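Local coordinates for protein tapirin (Caldicellulosiruptor hydrothermalis, PDB 6N2C) that probably binds cellulose through its C-terminal beta-helix domain, attaching the thermophilic bacterium to plant biomass, and carries a zinc ion, at residues A[171-183]-A[448-462]. Sequence-based numbering, arbitrary orientation. Where two conformers were deposited one is given.
Sequences PYLLAWDSNIFDF and TIPAIIEEIKKNTFP
Y172 grips the start of helix 451-457 at two points. Its carbonyl O accepts from A451 N at 2.8 Å, nearly straight (170°) and in the carbonyl plane, and its hydroxyl donates to E454 OE1, also 2.8 Å away, on the syn side of a carboxylate one helical turn further on. With CG anti to the backbone N (chi1 -161°), the phenol lies over the first turn, so that A451 CB sits above the ring centre in a CH-pi contact, 3.6 Å from the centroid. A water accepts from I452 N at 2.9 Å and donates to both Y172 O and L174 O, so the first two amides after the N-cap residue P450 are satisfied by the loop, one directly and one through water.

Farther along, I452 CD1 rests over one face of W176, toward the rim of the six-membered ring, while A451 C and E455 CG meet the ring edge. In the conformer given, W176 NE1 donates to S178 OG, close to the ring plane. I180 CD1 meets I452 CG1 tip to tip at 3.8 Å, and the side chains of F181 and I452 run past each other in opposite directions. Beyond the helix, F181, F183 and F461 gather into an aromatic cluster, F461 standing almost perpendicular to F181 (87°); P462, after a cis peptide bond, brings CB to 3.7 Å from F183 CZ.

L252 of strand 252-255 touches both I180 and I452. The chemistry is consistent with the loop completing the bonding of the helix start, while apolar side chains join both segments to the beta-helix.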
ATOM      1  N   PRO A 171      -7.618 -17.607  -4.848  1.00 61.57           N
ATOM      2  CA  PRO A 171      -7.330 -16.503  -3.842  1.00 56.59           C
ATOM      3  C   PRO A 171      -5.986 -16.648  -3.113  1.00 43.88           C
ATOM      4  O   PRO A 171      -5.420 -15.666  -2.640  1.00 34.20           O
ATOM      5  CB  PRO A 171      -8.476 -16.636  -2.817  1.00 59.77           C
ATOM      6  CG  PRO A 171      -9.590 -17.295  -3.577  1.00 61.51           C
ATOM      7  CD  PRO A 171      -8.980 -18.154  -4.668  1.00 57.32           C
ATOM      8  N   TYR A 172      -5.494 -17.889  -3.010  1.00 36.81           N
ATOM      9  CA  TYR A 172      -4.199 -18.132  -2.402  1.00 28.44           C
ATOM     10  C   TYR A 172      -3.147 -17.516  -3.299  1.00 21.98           C
ATOM     11  O   TYR A 172      -2.109 -16.989  -2.796  1.00 21.53           O
ATOM     12  CB  TYR A 172      -3.951 -19.625  -2.233  1.00 33.48           C
ATOM     13  CG  TYR A 172      -2.885 -19.962  -1.234  1.00 37.63           C
ATOM     14  CD1 TYR A 172      -2.685 -19.192  -0.040  1.00 37.54           C
ATOM     15  CD2 TYR A 172      -2.048 -21.056  -1.479  1.00 41.11           C
ATOM     16  CE1 TYR A 172      -1.695 -19.501   0.852  1.00 35.63           C
ATOM     17  CE2 TYR A 172      -1.033 -21.372  -0.611  1.00 43.74           C
ATOM     18  CZ  TYR A 172      -0.850 -20.641   0.562  1.00 40.39           C
ATOM     19  OH  TYR A 172       0.159 -20.973   1.414  1.00 39.04           O
ATOM     20  N   LEU A 173      -3.373 -17.557  -4.612  1.00 20.26           N
ATOM     21  CA  LEU A 173      -2.378 -17.055  -5.582  1.00 23.69           C
ATOM     22  C   LEU A 173      -2.468 -15.570  -6.011  1.00 21.51           C
ATOM     23  O   LEU A 173      -1.837 -15.111  -6.979  1.00 20.47           O
ATOM     24  CB  LEU A 173      -2.342 -17.950  -6.818  1.00 25.30           C
ATOM     25  CG  LEU A 173      -2.032 -19.418  -6.476  1.00 27.34           C
ATOM     26  CD1 LEU A 173      -2.020 -20.140  -7.829  1.00 31.46           C
ATOM     27  CD2 LEU A 173      -0.711 -19.577  -5.782  1.00 31.88           C
ATOM     28  N   LEU A 174      -3.299 -14.819  -5.303  1.00 22.60           N
ATOM     29  CA  LEU A 174      -3.474 -13.414  -5.616  1.00 19.92           C
ATOM     30  C   LEU A 174      -2.109 -12.751  -5.543  1.00 18.32           C
ATOM     31  O   LEU A 174      -1.414 -12.912  -4.532  1.00 19.36           O
ATOM     32  CB  LEU A 174      -4.369 -12.790  -4.540  1.00 21.10           C
ATOM     33  CG  LEU A 174      -4.609 -11.245  -4.723  1.00 22.44           C
ATOM     34  CD1 LEU A 174      -5.173 -10.898  -6.086  1.00 28.97           C
ATOM     35  CD2 LEU A 174      -5.533 -10.860  -3.618  1.00 24.26           C
ATOM     36  N   ALA A 175      -1.763 -12.081  -6.625  1.00 17.24           N
ATOM     37  CA  ALA A 175      -0.518 -11.279  -6.714  1.00 17.43           C
ATOM     38  C   ALA A 175       0.736 -12.111  -6.602  1.00 17.37           C
ATOM     39  O   ALA A 175       1.795 -11.609  -6.336  1.00 15.91           O
ATOM     40  CB  ALA A 175      -0.480 -10.092  -5.741  1.00 17.23           C
ATOM     41  N   TRP A 176       0.643 -13.423  -6.841  1.00 18.33           N
ATOM     42  CA  TRP A 176       1.865 -14.214  -6.852  1.00 18.00           C
ATOM     43  C   TRP A 176       2.774 -13.779  -7.967  1.00 18.59           C
ATOM     44  O   TRP A 176       2.338 -13.654  -9.079  1.00 21.41           O
ATOM     45  CB  TRP A 176       1.530 -15.700  -7.022  1.00 20.06           C
ATOM     46  CG  TRP A 176       2.868 -16.477  -6.982  1.00 21.50           C
ATOM     47  CD1 TRP A 176       3.713 -16.750  -8.037  1.00 23.57           C
ATOM     48  CD2 TRP A 176       3.503 -16.913  -5.826  1.00 21.51           C
ATOM     49  NE1 TRP A 176       4.839 -17.369  -7.555  1.00 23.29           N
ATOM     50  CE2 TRP A 176       4.733 -17.482  -6.200  1.00 23.49           C
ATOM     51  CE3 TRP A 176       3.155 -16.899  -4.455  1.00 23.20           C
ATOM     52  CZ2 TRP A 176       5.622 -17.977  -5.268  1.00 21.97           C
ATOM     53  CZ3 TRP A 176       4.016 -17.414  -3.534  1.00 24.61           C
ATOM     54  CH2 TRP A 176       5.265 -17.978  -3.959  1.00 23.74           C
ATOM     55  N   ASP A 177       4.045 -13.490  -7.688  1.00 18.15           N
ATOM     56  CA  ASP A 177       4.945 -13.012  -8.757  1.00 17.78           C
ATOM     57  C   ASP A 177       6.321 -13.640  -8.429  1.00 19.76           C
ATOM     58  O   ASP A 177       6.998 -13.212  -7.501  1.00 18.56           O
ATOM     59  CB  ASP A 177       5.053 -11.465  -8.773  1.00 17.93           C
ATOM     60  CG  ASP A 177       5.941 -10.950  -9.863  1.00 19.77           C
ATOM     61  OD1 ASP A 177       6.651 -11.752 -10.540  1.00 19.88           O
ATOM     62  OD2 ASP A 177       5.986  -9.698 -10.058  1.00 21.28           O
ATOM     63  N   SER A 178       6.712 -14.672  -9.156  0.64 20.13           N
ATOM     64  CA  SER A 178       7.995 -15.331  -8.844  0.64 20.49           C
ATOM     65  C   SER A 178       9.209 -14.448  -9.015  0.64 20.72           C
ATOM     66  O   SER A 178      10.249 -14.720  -8.405  0.64 17.71           O
ATOM     67  CB  SER A 178       8.165 -16.658  -9.647  0.64 22.59           C
ATOM     68  OG  SER A 178       7.124 -17.596  -9.380  0.64 22.78           O
ATOM     69  N   ASN A 179       9.125 -13.384  -9.806  1.00 20.15           N
ATOM     70  CA  ASN A 179      10.209 -12.398  -9.879  1.00 20.52           C
ATOM     71  C   ASN A 179      10.498 -11.677  -8.544  1.00 19.22           C
ATOM     72  O   ASN A 179      11.565 -11.131  -8.395  1.00 18.55           O
ATOM     73  CB  ASN A 179      10.006 -11.278 -10.849  1.00 25.13           C
ATOM     74  CG  ASN A 179       9.936 -11.723 -12.302  1.00 27.69           C
ATOM     75  OD1 ASN A 179       9.101 -11.191 -13.039  1.00 47.52           O
ATOM     76  ND2 ASN A 179      10.759 -12.591 -12.720  1.00 25.28           N
ATOM     77  N   ILE A 180       9.578 -11.687  -7.597  1.00 16.06           N
ATOM     78  CA  ILE A 180       9.861 -11.160  -6.252  1.00 15.20           C
ATOM     79  C   ILE A 180      11.142 -11.780  -5.649  1.00 17.47           C
ATOM     80  O   ILE A 180      11.846 -11.147  -4.871  1.00 15.69           O
ATOM     81  CB  ILE A 180       8.597 -11.226  -5.371  1.00 16.47           C
ATOM     82  CG1 ILE A 180       7.663 -10.052  -5.789  1.00 19.20           C
ATOM     83  CG2 ILE A 180       8.910 -11.096  -3.916  1.00 17.30           C
ATOM     84  CD1 ILE A 180       6.203 -10.244  -5.321  1.00 18.87           C
ATOM     85  N   PHE A 181      11.389 -13.067  -5.997  1.00 15.64           N
ATOM     86  CA  PHE A 181      12.509 -13.803  -5.420  1.00 17.04           C
ATOM     87  C   PHE A 181      13.716 -13.781  -6.308  1.00 19.52           C
ATOM     88  O   PHE A 181      14.729 -14.386  -5.940  1.00 18.48           O
ATOM     89  CB  PHE A 181      12.100 -15.249  -5.210  1.00 15.58           C
ATOM     90  CG  PHE A 181      10.869 -15.369  -4.372  1.00 16.40           C
ATOM     91  CD1 PHE A 181      10.908 -15.223  -3.016  1.00 17.61           C
ATOM     92  CD2 PHE A 181       9.620 -15.516  -4.992  1.00 18.42           C
ATOM     93  CE1 PHE A 181       9.746 -15.278  -2.282  1.00 20.61           C
ATOM     94  CE2 PHE A 181       8.478 -15.591  -4.261  1.00 18.23           C
ATOM     95  CZ  PHE A 181       8.528 -15.463  -2.904  1.00 18.64           C
ATOM     96  N   ASP A 182      13.651 -13.053  -7.410  1.00 18.57           N
ATOM     97  CA  ASP A 182      14.772 -12.870  -8.319  1.00 16.60           C
ATOM     98  C   ASP A 182      15.330 -11.463  -8.237  1.00 17.24           C
ATOM     99  O   ASP A 182      14.784 -10.486  -8.845  1.00 15.90           O
ATOM    100  CB  ASP A 182      14.328 -13.204  -9.715  1.00 16.66           C
ATOM    101  CG  ASP A 182      15.436 -13.119 -10.745  1.00 17.34           C
ATOM    102  OD1 ASP A 182      16.462 -12.485 -10.493  1.00 14.82           O
ATOM    103  OD2 ASP A 182      15.182 -13.652 -11.917  1.00 16.49           O
ATOM    104  N   PHE A 183      16.487 -11.353  -7.550  1.00 15.53           N
ATOM    105  CA  PHE A 183      17.045 -10.010  -7.343  1.00 13.24           C
ATOM    106  C   PHE A 183      17.712  -9.388  -8.526  1.00 14.73           C
ATOM    107  O   PHE A 183      18.283  -8.291  -8.419  1.00 14.95           O
ATOM    108  CB  PHE A 183      17.771  -9.933  -5.974  1.00 13.61           C
ATOM    109  CG  PHE A 183      16.825  -9.938  -4.845  1.00 13.14           C
ATOM    110  CD1 PHE A 183      16.298  -8.728  -4.389  1.00 12.83           C
ATOM    111  CD2 PHE A 183      16.298 -11.145  -4.394  1.00 13.30           C
ATOM    112  CE1 PHE A 183      15.300  -8.752  -3.442  1.00 12.99           C
ATOM    113  CE2 PHE A 183      15.340 -11.173  -3.414  1.00 14.88           C
ATOM    114  CZ  PHE A 183      14.819  -9.906  -2.987  1.00 14.21           C
ATOM    115  N   THR A 448      -8.475 -15.597   2.456  0.54 28.53           N
ATOM    116  CA  THR A 448      -7.230 -16.146   2.939  0.54 25.70           C
ATOM    117  C   THR A 448      -6.073 -15.151   2.645  0.54 22.33           C
ATOM    118  O   THR A 448      -6.105 -14.371   1.677  0.54 24.33           O
ATOM    119  CB  THR A 448      -6.897 -17.540   2.344  0.54 27.43           C
ATOM    120  OG1 THR A 448      -5.819 -18.072   3.097  0.54 36.77           O
ATOM    121  CG2 THR A 448      -6.517 -17.487   0.849  0.54 26.80           C
ATOM    122  N   ILE A 449      -5.081 -15.219   3.496  1.00 22.83           N
ATOM    123  CA  ILE A 449      -3.827 -14.435   3.295  1.00 23.95           C
ATOM    124  C   ILE A 449      -3.099 -14.992   2.049  1.00 22.42           C
ATOM    125  O   ILE A 449      -2.868 -16.238   1.950  1.00 23.17           O
ATOM    126  CB  ILE A 449      -2.891 -14.544   4.454  1.00 25.40           C
ATOM    127  CG1 ILE A 449      -3.520 -14.043   5.743  1.00 32.04           C
ATOM    128  CG2 ILE A 449      -1.597 -13.820   4.147  1.00 27.17           C
ATOM    129  CD1 ILE A 449      -4.247 -12.731   5.602  1.00 33.41           C
ATOM    130  N   PRO A 450      -2.795 -14.129   1.066  1.00 19.70           N
ATOM    131  CA  PRO A 450      -2.153 -14.574  -0.149  1.00 18.98           C
ATOM    132  C   PRO A 450      -0.801 -15.209   0.161  1.00 17.65           C
ATOM    133  O   PRO A 450      -0.064 -14.767   1.025  1.00 17.63           O
ATOM    134  CB  PRO A 450      -1.971 -13.290  -0.944  1.00 19.20           C
ATOM    135  CG  PRO A 450      -3.143 -12.454  -0.538  1.00 17.73           C
ATOM    136  CD  PRO A 450      -3.082 -12.694   0.965  1.00 19.10           C
ATOM    137  N   ALA A 451      -0.507 -16.257  -0.600  1.00 18.77           N
ATOM    138  CA  ALA A 451       0.719 -17.009  -0.438  1.00 20.43           C
ATOM    139  C   ALA A 451       1.934 -16.150  -0.616  1.00 18.01           C
ATOM    140  O   ALA A 451       2.859 -16.283   0.162  1.00 18.39           O
ATOM    141  CB  ALA A 451       0.790 -18.175  -1.422  1.00 23.25           C
ATOM    142  N   ILE A 452       1.865 -15.230  -1.542  1.00 17.34           N
ATOM    143  CA  ILE A 452       2.989 -14.314  -1.759  1.00 18.28           C
ATOM    144  C   ILE A 452       3.317 -13.524  -0.499  1.00 19.56           C
ATOM    145  O   ILE A 452       4.503 -13.300  -0.186  1.00 16.77           O
ATOM    146  CB  ILE A 452       2.813 -13.430  -3.003  1.00 18.40           C
ATOM    147  CG1 ILE A 452       4.066 -12.755  -3.453  1.00 19.59           C
ATOM    148  CG2 ILE A 452       1.763 -12.352  -2.740  1.00 17.77           C
ATOM    149  CD1 ILE A 452       5.200 -13.650  -3.827  1.00 21.23           C
ATOM    150  N   ILE A 453       2.299 -13.080   0.258  1.00 17.43           N
ATOM    151  CA  ILE A 453       2.542 -12.347   1.483  1.00 19.54           C
ATOM    152  C   ILE A 453       3.113 -13.227   2.576  1.00 19.95           C
ATOM    153  O   ILE A 453       4.038 -12.822   3.297  1.00 20.59           O
ATOM    154  CB  ILE A 453       1.219 -11.664   2.008  1.00 21.14           C
ATOM    155  CG1 ILE A 453       0.670 -10.699   0.962  1.00 21.09           C
ATOM    156  CG2 ILE A 453       1.420 -11.077   3.413  1.00 18.05           C
ATOM    157  CD1 ILE A 453       1.501  -9.469   0.653  1.00 22.00           C
ATOM    158  N   GLU A 454       2.608 -14.466   2.692  1.00 18.48           N
ATOM    159  CA  GLU A 454       3.160 -15.431   3.598  1.00 21.42           C
ATOM    160  C   GLU A 454       4.644 -15.601   3.365  1.00 18.31           C
ATOM    161  O   GLU A 454       5.440 -15.566   4.363  1.00 19.48           O
ATOM    162  CB  GLU A 454       2.475 -16.782   3.490  1.00 26.40           C
ATOM    163  CG  GLU A 454       1.091 -16.773   4.030  1.00 35.22           C
ATOM    164  CD  GLU A 454       0.329 -18.102   3.778  1.00 40.80           C
ATOM    165  OE1 GLU A 454       0.957 -19.113   3.291  1.00 36.45           O
ATOM    166  OE2 GLU A 454      -0.928 -18.057   3.972  1.00 36.10           O
ATOM    167  N   GLU A 455       5.010 -15.711   2.109  1.00 19.06           N
ATOM    168  CA  GLU A 455       6.447 -15.977   1.777  1.00 19.41           C
ATOM    169  C   GLU A 455       7.299 -14.748   2.041  1.00 21.13           C
ATOM    170  O   GLU A 455       8.391 -14.848   2.601  1.00 21.03           O
ATOM    171  CB  GLU A 455       6.613 -16.456   0.348  1.00 22.06           C
ATOM    172  CG  GLU A 455       5.892 -17.743   0.029  1.00 27.69           C
ATOM    173  CD  GLU A 455       6.450 -18.910   0.911  1.00 34.97           C
ATOM    174  OE1 GLU A 455       5.646 -19.599   1.609  1.00 48.96           O
ATOM    175  OE2 GLU A 455       7.681 -18.954   1.013  1.00 35.23           O
ATOM    176  N   ILE A 456       6.803 -13.555   1.712  1.00 21.56           N
ATOM    177  CA  ILE A 456       7.565 -12.322   2.000  1.00 20.68           C
ATOM    178  C   ILE A 456       7.827 -12.144   3.486  1.00 20.55           C
ATOM    179  O   ILE A 456       8.846 -11.606   3.926  1.00 18.22           O
ATOM    180  CB  ILE A 456       6.805 -11.144   1.398  1.00 23.00           C
ATOM    181  CG1 ILE A 456       7.106 -11.122  -0.109  1.00 24.04           C
ATOM    182  CG2 ILE A 456       7.172  -9.814   2.051  1.00 27.34           C
ATOM    183  CD1 ILE A 456       6.002 -10.276  -0.774  1.00 27.74           C
ATOM    184  N   LYS A 457       6.857 -12.556   4.313  1.00 20.14           N
ATOM    185  CA  LYS A 457       6.977 -12.349   5.718  1.00 22.00           C
ATOM    186  C   LYS A 457       7.835 -13.367   6.408  1.00 24.97           C
ATOM    187  O   LYS A 457       8.199 -13.133   7.571  1.00 26.54           O
ATOM    188  CB  LYS A 457       5.557 -12.329   6.351  1.00 21.18           C
ATOM    189  CG  LYS A 457       4.824 -11.031   6.042  1.00 22.48           C
ATOM    190  CD  LYS A 457       3.320 -10.965   6.482  1.00 25.87           C
ATOM    191  CE  LYS A 457       3.150 -10.726   7.943  1.00 27.61           C
ATOM    192  NZ  LYS A 457       1.693 -10.604   8.350  1.00 24.46           N
ATOM    193  N   LYS A 458       8.133 -14.479   5.751  0.55 25.90           N
ATOM    194  CA  LYS A 458       8.992 -15.513   6.340  0.55 31.47           C
ATOM    195  C   LYS A 458      10.402 -14.999   6.427  0.55 29.72           C
ATOM    196  O   LYS A 458      10.826 -14.156   5.617  0.55 26.48           O
ATOM    197  CB  LYS A 458       8.997 -16.822   5.532  0.55 33.94           C
ATOM    198  CG  LYS A 458       7.790 -17.697   5.717  0.55 38.17           C
ATOM    199  CD  LYS A 458       7.834 -18.930   4.808  0.55 38.72           C
ATOM    200  CE  LYS A 458       6.426 -19.507   4.701  0.55 41.00           C
ATOM    201  NZ  LYS A 458       6.412 -20.895   4.202  0.55 42.89           N
ATOM    202  N   ASN A 459      11.150 -15.564   7.376  0.55 29.82           N
ATOM    203  CA  ASN A 459      12.510 -15.127   7.643  0.55 30.20           C
ATOM    204  C   ASN A 459      13.473 -15.515   6.490  0.55 25.06           C
ATOM    205  O   ASN A 459      14.581 -15.042   6.445  0.55 26.80           O
ATOM    206  CB  ASN A 459      13.025 -15.713   8.970  0.55 36.10           C
ATOM    207  CG  ASN A 459      12.089 -15.453  10.139  0.55 38.20           C
ATOM    208  OD1 ASN A 459      11.614 -14.348  10.316  0.55 36.51           O
ATOM    209  ND2 ASN A 459      11.844 -16.492  10.961  0.55 46.91           N
ATOM    210  N   THR A 460      13.055 -16.381   5.586  1.00 26.81           N
ATOM    211  CA  THR A 460      13.785 -16.648   4.392  1.00 24.47           C
ATOM    212  C   THR A 460      13.844 -15.446   3.440  1.00 23.00           C
ATOM    213  O   THR A 460      14.722 -15.397   2.585  1.00 21.56           O
ATOM    214  CB  THR A 460      13.195 -17.854   3.628  1.00 29.36           C
ATOM    215  OG1 THR A 460      11.767 -17.737   3.517  1.00 27.42           O
ATOM    216  CG2 THR A 460      13.498 -19.164   4.333  1.00 33.44           C
ATOM    217  N   PHE A 461      12.921 -14.480   3.570  1.00 19.34           N
ATOM    218  CA  PHE A 461      12.937 -13.390   2.574  1.00 19.15           C
ATOM    219  C   PHE A 461      13.524 -12.151   3.135  1.00 16.34           C
ATOM    220  O   PHE A 461      13.039 -11.648   4.147  1.00 18.00           O
ATOM    221  CB  PHE A 461      11.498 -13.112   2.082  1.00 18.69           C
ATOM    222  CG  PHE A 461      11.458 -12.115   0.976  1.00 17.56           C
ATOM    223  CD1 PHE A 461      11.640 -12.507  -0.361  1.00 16.80           C
ATOM    224  CD2 PHE A 461      11.219 -10.765   1.237  1.00 16.29           C
ATOM    225  CE1 PHE A 461      11.640 -11.580  -1.361  1.00 17.68           C
ATOM    226  CE2 PHE A 461      11.174  -9.855   0.193  1.00 15.34           C
ATOM    227  CZ  PHE A 461      11.385 -10.222  -1.098  1.00 15.93           C
ATOM    228  N   PRO A 462      14.523 -11.563   2.502  1.00 15.07           N
ATOM    229  CA  PRO A 462      15.021 -11.838   1.150  1.00 13.72           C
ATOM    230  C   PRO A 462      16.328 -12.660   1.115  1.00 14.77           C
ATOM    231  O   PRO A 462      16.882 -12.935   0.027  1.00 15.05           O
ATOM    232  CB  PRO A 462      15.242 -10.437   0.648  1.00 13.50           C
ATOM    233  CG  PRO A 462      15.787  -9.692   1.844  1.00 15.78           C
ATOM    234  CD  PRO A 462      14.930 -10.235   2.964  1.00 14.42           C
TER
HETATM  235  O   HOH W   1      -6.673 -13.764  -1.488  1.00 27.27           O
HETATM  236  O   HOH W   2      -0.101 -15.245  -3.686  1.00 16.00           O